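Local coordinates for transcriptional regulator (Vibrio virus VP882, PDB 7DWM), which binds the quorum-sensing signal 3,5-dimethylpyrazin-2-ol through a PAS domain and probably regulates transcription by binding DNA through a LuxR-type helix-turn-helix domain, at residues D26-K31 with I121-D126; K87-D92 with T104-P109; F171-R176 with E210-A215. All coordinates share one frame; numbering follows the deposited sequence.

Contact 1 (D26-K31 with I121-D126); sequences DPWGIK and IFHGQD. With A1U (3,5-dimethylpyrazin-2-ol), chain C.
Trp28 lays the six-membered ring of its indole over one face of the His123 imidazole, an offset stack with centroids 3.9 Å apart and planes only 6° from parallel. The two residues face each other as a non-hydrogen-bonded pair on antiparallel strands of the PAS-fold sheet, and both side chains stand on the same face of it, which lets these two rings stack. His123 reaches this position because its CG stands opposite its own backbone N (chi1 180°). Its NE2 then gives a hydrogen bond to Asp26 OD1 that would hold the ring's rotation, although the modelled distance is very short and doubtful as a length. Farther along the same face, Ile121 brings CG2 to the edge of the indole at CZ3 and also packs against Ile30. The Trp28 of the second subunit packs on this indole, so the face contributes to the dimer interface. Phe122 leaves on the other face of the sheet, where CAH, a methyl of 3,5-dimethylpyrazin-2-ol, lies over the centre of its ring. Lys31, salt-bridged to Asp60 and Asp78, adds a weak bond to the ligand oxygen. Glycine suits position 29 because the Phe122 ring folds back across its backbone, with Gly29 CA 3.7 Å from the ring centroid.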
loop_
_atom_site.group_PDB
_atom_site.type_symbol
_atom_site.label_atom_id
_atom_site.label_comp_id
_atom_site.label_asym_id
_atom_site.label_seq_id
_atom_site.Cartn_x
_atom_site.Cartn_y
_atom_site.Cartn_z
ATOM N N ASP A 26 0.790 -11.748 -11.489
ATOM C CA ASP A 26 1.093 -10.337 -11.634
ATOM C C ASP A 26 1.951 -10.088 -12.872
ATOM O O ASP A 26 2.762 -10.934 -13.257
ATOM C CB ASP A 26 1.842 -9.826 -10.409
ATOM C CG ASP A 26 0.945 -9.632 -9.210
ATOM O OD1 ASP A 26 1.467 -9.229 -8.148
ATOM O OD2 ASP A 26 -0.274 -9.881 -9.324
ATOM N N PRO A 27 1.780 -8.937 -13.518
ATOM C CA PRO A 27 2.760 -8.504 -14.521
ATOM C C PRO A 27 4.133 -8.291 -13.899
ATOM O O PRO A 27 4.317 -7.399 -13.063
ATOM C CB PRO A 27 2.162 -7.196 -15.053
ATOM C CG PRO A 27 0.697 -7.330 -14.814
ATOM C CD PRO A 27 0.567 -8.101 -13.530
ATOM N N TRP A 28 5.101 -9.110 -14.301
ATOM C CA TRP A 28 6.455 -9.065 -13.769
ATOM C C TRP A 28 7.433 -8.929 -14.926
ATOM O O TRP A 28 7.198 -9.457 -16.016
ATOM C CB TRP A 28 6.785 -10.342 -12.983
ATOM C CG TRP A 28 6.469 -10.341 -11.510
ATOM C CD1 TRP A 28 5.425 -10.974 -10.896
ATOM C CD2 TRP A 28 7.232 -9.724 -10.465
ATOM N NE1 TRP A 28 5.481 -10.774 -9.538
ATOM C CE2 TRP A 28 6.581 -10.010 -9.248
ATOM C CE3 TRP A 28 8.393 -8.946 -10.442
ATOM C CZ2 TRP A 28 7.056 -9.549 -8.022
ATOM C CZ3 TRP A 28 8.865 -8.492 -9.225
ATOM C CH2 TRP A 28 8.197 -8.793 -8.031
ATOM N N GLY A 29 8.539 -8.230 -14.695
ATOM C CA GLY A 29 9.553 -8.175 -15.740
ATOM C C GLY A 29 10.778 -7.412 -15.294
ATOM O O GLY A 29 10.822 -6.853 -14.197
ATOM N N ILE A 30 11.806 -7.452 -16.146
ATOM C CA ILE A 30 13.047 -6.711 -15.932
ATOM C C ILE A 30 13.521 -6.138 -17.265
ATOM O O ILE A 30 13.379 -6.764 -18.325
ATOM C CB ILE A 30 14.147 -7.572 -15.248
ATOM C CG1 ILE A 30 14.781 -8.611 -16.183
ATOM C CG2 ILE A 30 13.636 -8.239 -13.989
ATOM C CD1 ILE A 30 15.918 -8.076 -17.028
ATOM N N LYS A 31 14.067 -4.930 -17.216
ATOM C CA LYS A 31 14.737 -4.358 -18.376
ATOM C C LYS A 31 16.115 -3.847 -17.968
ATOM O O LYS A 31 16.483 -3.864 -16.792
ATOM C CB LYS A 31 13.902 -3.266 -19.049
ATOM C CG LYS A 31 13.343 -2.232 -18.133
ATOM C CD LYS A 31 11.915 -1.972 -18.535
ATOM C CE LYS A 31 11.343 -0.830 -17.758
ATOM N NZ LYS A 31 10.065 -0.362 -18.331
ATOM N N ILE A 121 13.875 -4.121 -12.167
ATOM C CA ILE A 121 12.770 -5.070 -12.110
ATOM C C ILE A 121 11.508 -4.268 -11.840
ATOM O O ILE A 121 11.522 -3.327 -11.038
ATOM C CB ILE A 121 12.964 -6.146 -11.018
ATOM C CG1 ILE A 121 14.404 -6.666 -10.982
ATOM C CG2 ILE A 121 11.952 -7.285 -11.163
ATOM C CD1 ILE A 121 15.209 -6.096 -9.848
ATOM N N PHE A 122 10.424 -4.619 -12.525
ATOM C CA PHE A 122 9.139 -3.973 -12.324
ATOM C C PHE A 122 8.095 -5.027 -11.986
ATOM O O PHE A 122 8.053 -6.110 -12.593
ATOM C CB PHE A 122 8.707 -3.142 -13.555
ATOM C CG PHE A 122 8.482 -3.951 -14.804
ATOM C CD1 PHE A 122 9.465 -4.033 -15.775
ATOM C CD2 PHE A 122 7.275 -4.600 -15.026
ATOM C CE1 PHE A 122 9.262 -4.768 -16.926
ATOM C CE2 PHE A 122 7.071 -5.341 -16.171
ATOM C CZ PHE A 122 8.063 -5.420 -17.126
ATOM N N HIS A 123 7.280 -4.699 -10.981
ATOM C CA HIS A 123 6.174 -5.517 -10.503
ATOM C C HIS A 123 4.891 -4.690 -10.613
ATOM O O HIS A 123 4.771 -3.662 -9.911
ATOM C CB HIS A 123 6.413 -5.991 -9.072
ATOM C CG HIS A 123 5.307 -6.833 -8.514
ATOM N ND1 HIS A 123 5.067 -6.944 -7.161
ATOM C CD2 HIS A 123 4.380 -7.610 -9.124
ATOM C CE1 HIS A 123 4.039 -7.750 -6.962
ATOM N NE2 HIS A 123 3.604 -8.167 -8.137
ATOM N N GLY A 124 3.991 -5.100 -11.452
ATOM C CA GLY A 124 2.708 -4.428 -11.637
ATOM C C GLY A 124 1.614 -5.131 -10.845
ATOM O O GLY A 124 1.485 -6.353 -10.905
ATOM N N GLN A 125 0.839 -4.340 -10.108
ATOM C CA GLN A 125 -0.251 -4.863 -9.290
ATOM C C GLN A 125 -1.555 -4.167 -9.657
ATOM O O GLN A 125 -1.630 -2.934 -9.652
ATOM C CB GLN A 125 0.039 -4.675 -7.797
ATOM C CG GLN A 125 1.424 -5.129 -7.362
ATOM C CD GLN A 125 1.524 -5.330 -5.864
ATOM O OE1 GLN A 125 2.391 -4.756 -5.205
ATOM N NE2 GLN A 125 0.633 -6.149 -5.315
ATOM N N ASP A 126 -2.577 -4.965 -9.967
ATOM C CA ASP A 126 -3.889 -4.448 -10.344
ATOM C C ASP A 126 -4.641 -4.004 -9.095
ATOM O O ASP A 126 -5.100 -4.834 -8.304
ATOM C CB ASP A 126 -4.680 -5.505 -11.108
ATOM C CG ASP A 126 -5.925 -4.939 -11.765
ATOM O OD1 ASP A 126 -6.687 -5.723 -12.368
ATOM O OD2 ASP A 126 -6.144 -3.711 -11.680
HETATM C CAB A1U C . 4.153 1.071 -16.913
HETATM C CAC A1U C . 3.871 -0.105 -17.652
HETATM C CAE A1U C . 6.140 -0.682 -17.550
HETATM C CAF A1U C . 6.328 0.512 -16.822
HETATM C CAG A1U C . 2.459 -0.386 -18.087
HETATM C CAH A1U C . 7.261 -1.623 -17.875
HETATM N NAA A1U C . 5.399 1.406 -16.484
HETATM N NAD A1U C . 4.887 -0.964 -17.954
HETATM O OAI A1U C . 7.654 0.766 -16.421
#

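Contact 2 (K87-D92 with T104-P109). With A1U (3,5-dimethylpyrazin-2-ol), chain C.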
loop_
_atom_site.group_PDB
_atom_site.type_symbol
_atom_site.label_atom_id
_atom_site.label_comp_id
_atom_site.label_asym_id
_atom_site.label_seq_id
_atom_site.Cartn_x
_atom_site.Cartn_y
_atom_site.Cartn_z
ATOM N N LYS A 87 13.565 1.212 -3.673
ATOM C CA LYS A 87 12.557 0.939 -4.722
ATOM C C LYS A 87 11.651 2.158 -4.880
ATOM O O LYS A 87 11.602 2.958 -3.949
ATOM C CB LYS A 87 11.646 -0.192 -4.248
ATOM C CG LYS A 87 10.399 0.283 -3.516
ATOM C CD LYS A 87 9.684 -0.799 -2.751
ATOM C CE LYS A 87 8.860 -0.268 -1.599
ATOM N NZ LYS A 87 9.282 1.096 -1.206
ATOM N N LYS A 88 10.999 2.300 -6.038
ATOM C CA LYS A 88 10.038 3.370 -6.253
ATOM C C LYS A 88 8.771 2.805 -6.872
ATOM O O LYS A 88 8.817 1.972 -7.785
ATOM C CB LYS A 88 10.595 4.494 -7.147
ATOM C CG LYS A 88 11.670 5.371 -6.501
ATOM C CD LYS A 88 13.034 4.712 -6.621
ATOM C CE LYS A 88 13.924 4.995 -5.423
ATOM N NZ LYS A 88 15.346 4.687 -5.748
ATOM N N ILE A 89 7.638 3.270 -6.363
ATOM C CA ILE A 89 6.321 2.802 -6.765
ATOM C C ILE A 89 5.720 3.820 -7.720
ATOM O O ILE A 89 5.740 5.033 -7.457
ATOM C CB ILE A 89 5.415 2.571 -5.541
ATOM C CG1 ILE A 89 6.153 1.746 -4.483
ATOM C CG2 ILE A 89 4.147 1.853 -5.932
ATOM C CD1 ILE A 89 5.668 1.994 -3.067
ATOM N N VAL A 90 5.199 3.330 -8.834
ATOM C CA VAL A 90 4.537 4.152 -9.833
ATOM C C VAL A 90 3.072 3.773 -9.949
ATOM O O VAL A 90 2.717 2.592 -10.113
ATOM C CB VAL A 90 5.275 4.089 -11.176
ATOM C CG1 VAL A 90 4.828 2.934 -11.972
ATOM C CG2 VAL A 90 4.930 5.382 -11.999
ATOM N N LEU A 91 2.217 4.777 -9.770
ATOM C CA LEU A 91 0.800 4.710 -10.073
ATOM C C LEU A 91 0.636 4.895 -11.571
ATOM O O LEU A 91 0.891 5.984 -12.100
ATOM C CB LEU A 91 0.030 5.777 -9.297
ATOM C CG LEU A 91 -1.453 6.010 -9.649
ATOM C CD1 LEU A 91 -2.290 4.770 -9.370
ATOM C CD2 LEU A 91 -2.003 7.212 -8.895
ATOM N N ASP A 92 0.224 3.838 -12.255
ATOM C CA ASP A 92 0.019 3.833 -13.696
ATOM C C ASP A 92 -1.466 3.618 -13.953
ATOM O O ASP A 92 -1.978 2.507 -13.805
ATOM C CB ASP A 92 0.862 2.734 -14.343
ATOM C CG ASP A 92 2.217 3.229 -14.846
ATOM O OD1 ASP A 92 2.282 4.006 -15.816
ATOM O OD2 ASP A 92 3.247 2.831 -14.299
ATOM N N THR A 104 -0.432 -0.356 -9.855
ATOM C CA THR A 104 0.796 0.039 -9.189
ATOM C C THR A 104 1.937 -0.725 -9.844
ATOM O O THR A 104 1.919 -1.960 -9.872
ATOM C CB THR A 104 0.698 -0.266 -7.694
ATOM O OG1 THR A 104 -0.176 0.683 -7.066
ATOM C CG2 THR A 104 2.062 -0.282 -7.023
ATOM N N PHE A 105 2.920 0.005 -10.370
ATOM C CA PHE A 105 4.149 -0.589 -10.894
ATOM C C PHE A 105 5.304 -0.229 -9.967
ATOM O O PHE A 105 5.719 0.932 -9.902
ATOM C CB PHE A 105 4.415 -0.142 -12.330
ATOM C CG PHE A 105 3.665 -0.942 -13.353
ATOM C CD1 PHE A 105 4.203 -2.108 -13.873
ATOM C CD2 PHE A 105 2.411 -0.538 -13.781
ATOM C CE1 PHE A 105 3.507 -2.853 -14.809
ATOM C CE2 PHE A 105 1.710 -1.278 -14.715
ATOM C CZ PHE A 105 2.260 -2.438 -15.229
ATOM N N THR A 106 5.806 -1.234 -9.249
ATOM C CA THR A 106 6.933 -1.083 -8.336
ATOM C C THR A 106 8.236 -1.393 -9.066
ATOM O O THR A 106 8.431 -2.516 -9.549
ATOM C CB THR A 106 6.766 -2.002 -7.123
ATOM O OG1 THR A 106 7.172 -3.332 -7.459
ATOM C CG2 THR A 106 5.322 -2.016 -6.677
ATOM N N LYS A 107 9.121 -0.399 -9.148
ATOM C CA LYS A 107 10.379 -0.543 -9.871
ATOM C C LYS A 107 11.550 -0.477 -8.902
ATOM O O LYS A 107 11.674 0.480 -8.129
ATOM C CB LYS A 107 10.491 0.522 -10.958
ATOM C CG LYS A 107 9.222 0.596 -11.794
ATOM C CD LYS A 107 9.111 1.849 -12.649
ATOM C CE LYS A 107 10.048 1.795 -13.840
ATOM N NZ LYS A 107 9.778 2.895 -14.806
ATOM N N THR A 108 12.386 -1.514 -8.948
ATOM C CA THR A 108 13.506 -1.777 -8.061
ATOM C C THR A 108 14.796 -1.938 -8.860
ATOM O O THR A 108 14.766 -2.409 -9.996
ATOM C CB THR A 108 13.259 -3.042 -7.228
ATOM O OG1 THR A 108 14.369 -3.251 -6.348
ATOM C CG2 THR A 108 13.060 -4.253 -8.140
ATOM N N PRO A 109 15.932 -1.543 -8.286
ATOM C CA PRO A 109 17.216 -1.777 -8.970
ATOM C C PRO A 109 17.521 -3.264 -9.119
ATOM O O PRO A 109 17.293 -4.063 -8.210
ATOM C CB PRO A 109 18.234 -1.083 -8.054
ATOM C CG PRO A 109 17.425 -0.186 -7.145
ATOM C CD PRO A 109 16.095 -0.851 -7.001
HETATM C CAB A1U C . 4.153 1.071 -16.913
HETATM C CAC A1U C . 3.871 -0.105 -17.652
HETATM C CAE A1U C . 6.140 -0.682 -17.550
HETATM C CAF A1U C . 6.328 0.512 -16.822
HETATM C CAG A1U C . 2.459 -0.386 -18.087
HETATM C CAH A1U C . 7.261 -1.623 -17.875
HETATM N NAA A1U C . 5.399 1.406 -16.484
HETATM N NAD A1U C . 4.887 -0.964 -17.954
HETATM O OAI A1U C . 7.654 0.766 -16.421
#
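Val90 O accepts a hydrogen bond from Phe105 N (2.6 Å), and the CA-H of Thr104 approaches the same oxygen, Thr104 CA to Val90 O 3.3 Å. Val90 N donates in turn to Phe105 O (2.7 Å). Two residues along, Lys88 N bonds to Lys107 O at 2.9 Å and Lys107 N to Lys88 O at 2.8 Å. The four bonds join strands 88-96 and 99-110 into an antiparallel hairpin of the PAS domain. Lys88, Val90, Phe105 and Lys107 send their side chains to one face, and the last two line the ligand pocket with Asp92. Phe105 offers a flat, apolar ring: 3,5-dimethylpyrazin-2-ol lies over one of its faces, with ligand CAC 3.7 Å above the plane of the Phe105 ring toward the rim, while the ligand methyl CAG meets Phe105 CZ. The Asp92 carboxylate borders the ligand near CAB, and its OD1 is held by His94. Lys107 suits its place through length, since a bend at chi3 (74°) brings NZ to the ligand hydroxyl oxygen OAI for a weak bond. That amine also holds Gln77 and makes a salt bridge with Asp78, both on the covering helix 71-80. Within this contact, then, the ligand seems to be held mostly by packing on the Phe105 ring, with a weak polar tether from a lysine whose firmer partners lie in the protein.

Contact 3 (F171-R176 with E210-A215)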
loop_
_atom_site.group_PDB
_atom_site.type_symbol
_atom_site.label_atom_id
_atom_site.label_comp_id
_atom_site.label_asym_id
_atom_site.label_seq_id
_atom_site.Cartn_x
_atom_site.Cartn_y
_atom_site.Cartn_z
ATOM N N PHE A 171 -11.937 16.914 -0.062
ATOM C CA PHE A 171 -11.041 17.666 0.810
ATOM C C PHE A 171 -11.649 17.946 2.184
ATOM O O PHE A 171 -10.905 18.124 3.154
ATOM C CB PHE A 171 -10.590 18.947 0.114
ATOM C CG PHE A 171 -9.612 18.695 -0.997
ATOM C CD1 PHE A 171 -8.402 18.072 -0.735
ATOM C CD2 PHE A 171 -9.912 19.042 -2.302
ATOM C CE1 PHE A 171 -7.501 17.816 -1.753
ATOM C CE2 PHE A 171 -9.015 18.794 -3.322
ATOM C CZ PHE A 171 -7.808 18.180 -3.046
ATOM N N LEU A 172 -12.978 17.985 2.292
ATOM C CA LEU A 172 -13.619 18.098 3.600
ATOM C C LEU A 172 -13.305 16.884 4.464
ATOM O O LEU A 172 -12.924 17.018 5.633
ATOM C CB LEU A 172 -15.131 18.254 3.430
ATOM C CG LEU A 172 -15.753 19.650 3.378
ATOM C CD1 LEU A 172 -17.225 19.547 3.728
ATOM C CD2 LEU A 172 -15.043 20.624 4.311
ATOM N N LEU A 173 -13.467 15.684 3.901
ATOM C CA LEU A 173 -13.151 14.447 4.606
ATOM C C LEU A 173 -11.671 14.307 4.938
ATOM O O LEU A 173 -11.303 13.374 5.660
ATOM C CB LEU A 173 -13.603 13.247 3.771
ATOM C CG LEU A 173 -15.105 13.130 3.515
ATOM C CD1 LEU A 173 -15.400 12.009 2.532
ATOM C CD2 LEU A 173 -15.848 12.911 4.820
ATOM N N ARG A 174 -10.816 15.194 4.428
ATOM C CA ARG A 174 -9.375 15.099 4.618
ATOM C C ARG A 174 -8.821 16.261 5.441
ATOM O O ARG A 174 -7.662 16.651 5.277
ATOM C CB ARG A 174 -8.665 15.006 3.269
ATOM C CG ARG A 174 -8.271 13.586 2.882
ATOM C CD ARG A 174 -8.520 13.305 1.405
ATOM N NE ARG A 174 -8.612 11.873 1.131
ATOM C CZ ARG A 174 -9.739 11.247 0.808
ATOM N NH1 ARG A 174 -10.872 11.930 0.708
ATOM N NH2 ARG A 174 -9.735 9.939 0.582
ATOM N N GLY A 175 -9.645 16.829 6.321
ATOM C CA GLY A 175 -9.194 17.793 7.304
ATOM C C GLY A 175 -9.080 19.228 6.839
ATOM O O GLY A 175 -8.616 20.072 7.618
ATOM N N ARG A 176 -9.480 19.542 5.611
ATOM C CA ARG A 176 -9.461 20.925 5.158
ATOM C C ARG A 176 -10.730 21.641 5.599
ATOM O O ARG A 176 -11.776 21.022 5.819
ATOM C CB ARG A 176 -9.330 21.003 3.636
ATOM C CG ARG A 176 -8.229 20.141 3.045
ATOM C CD ARG A 176 -6.876 20.463 3.655
ATOM N NE ARG A 176 -5.796 20.349 2.677
ATOM C CZ ARG A 176 -5.301 19.196 2.234
ATOM N NH1 ARG A 176 -5.785 18.044 2.680
ATOM N NH2 ARG A 176 -4.319 19.194 1.343
ATOM N N GLU A 210 -22.519 16.411 11.215
ATOM C CA GLU A 210 -23.355 15.305 10.767
ATOM C C GLU A 210 -23.001 14.894 9.345
ATOM O O GLU A 210 -23.070 13.710 9.000
ATOM C CB GLU A 210 -24.832 15.678 10.869
ATOM C CG GLU A 210 -25.751 14.482 11.056
ATOM C CD GLU A 210 -27.201 14.884 11.212
ATOM O OE1 GLU A 210 -27.493 16.092 11.099
ATOM O OE2 GLU A 210 -28.049 13.997 11.448
ATOM N N LEU A 211 -22.623 15.860 8.502
ATOM C CA LEU A 211 -22.187 15.536 7.147
ATOM C C LEU A 211 -20.935 14.672 7.165
ATOM O O LEU A 211 -20.844 13.677 6.438
ATOM C CB LEU A 211 -21.940 16.817 6.347
ATOM C CG LEU A 211 -21.175 16.633 5.032
ATOM C CD1 LEU A 211 -21.938 15.721 4.079
ATOM C CD2 LEU A 211 -20.873 17.972 4.371
ATOM N N ILE A 212 -19.946 15.053 7.977
ATOM C CA ILE A 212 -18.727 14.256 8.097
ATOM C C ILE A 212 -19.061 12.845 8.563
ATOM O O ILE A 212 -18.571 11.855 8.005
ATOM C CB ILE A 212 -17.725 14.941 9.044
ATOM C CG1 ILE A 212 -17.156 16.203 8.391
ATOM C CG2 ILE A 212 -16.606 13.977 9.427
ATOM C CD1 ILE A 212 -16.098 15.926 7.349
ATOM N N ASP A 213 -19.916 12.731 9.583
ATOM C CA ASP A 213 -20.253 11.412 10.113
ATOM C C ASP A 213 -20.966 10.562 9.064
ATOM O O ASP A 213 -20.611 9.395 8.842
ATOM C CB ASP A 213 -21.114 11.560 11.366
ATOM C CG ASP A 213 -20.305 11.959 12.584
ATOM O OD1 ASP A 213 -19.110 11.596 12.655
ATOM O OD2 ASP A 213 -20.865 12.640 13.467
ATOM N N MET A 214 -21.973 11.135 8.402
ATOM C CA MET A 214 -22.720 10.410 7.380
ATOM C C MET A 214 -21.810 9.967 6.240
ATOM O O MET A 214 -21.864 8.812 5.802
ATOM C CB MET A 214 -23.857 11.284 6.849
ATOM C CG MET A 214 -25.119 11.253 7.692
ATOM S SD MET A 214 -26.379 12.354 7.025
ATOM C CE MET A 214 -27.458 12.541 8.441
ATOM N N ALA A 215 -20.969 10.877 5.741
ATOM C CA ALA A 215 -20.095 10.539 4.624
ATOM C C ALA A 215 -19.084 9.468 5.010
ATOM O O ALA A 215 -18.809 8.555 4.223
ATOM C CB ALA A 215 -19.381 11.794 4.120
#
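From CB, Leu173 runs through CG to CD2, which meets Ala215 and Ile212 of helix 208-217 in the LuxR-type helix-turn-helix domain. Chi1 (-63°) places CG opposite the carbonyl carbon, and chi2 (173°) then directs CD2 at its two partners, Ala215 CB at 3.8 Å and Ile212 CD1 at 3.9 Å. The small alanine lets the leucine methyl settle close to the helix, while the longer isoleucine slides past Leu173 in the opposite direction. One residue earlier, Leu172 crosses Leu211 at about a right angle and touches it through its CD1, 4.0 Å from Leu211 CD2. Every one of these side-chain contacts is apolar, as fits buried branched side chains; Ile196 of helix 189-203 also packs on Leu172, and Phe203 of that helix on Leu211 and Ala215. Helix 163-172 closes in a Schellman motif, with Arg176 N bonded to Phe171 O at 3.2 Å and Gly175 N more weakly to Leu172 O. Gly175 has a positive phi (83°), a backbone conformation that glycine readily takes. Ile212 CD1 also lies 3.8 Å from Leu172 O.

In the fold
All three contacts are buried, but they belong to two domains. Contacts 1 and 2 share one antiparallel PAS sheet: strands 119-126 and 99-110 are neighbours, and the backbone of His123 and Gln125 probably bonds to that of Thr106 and Thr104. Contact 2 is nested within the loop closed by contact 1, and both supply walls of the same ligand pocket. Their chemistry is regular backbone pairing with aromatic and charged side chains added. Contact 3, its centre about 36 Å from that of contact 1 and about 31 Å from that of contact 2, joins the end of one helix and the turn after it to helix 208-217 by aliphatic side chains, without cross-contact hydrogen bonds. Each also meets the second subunit.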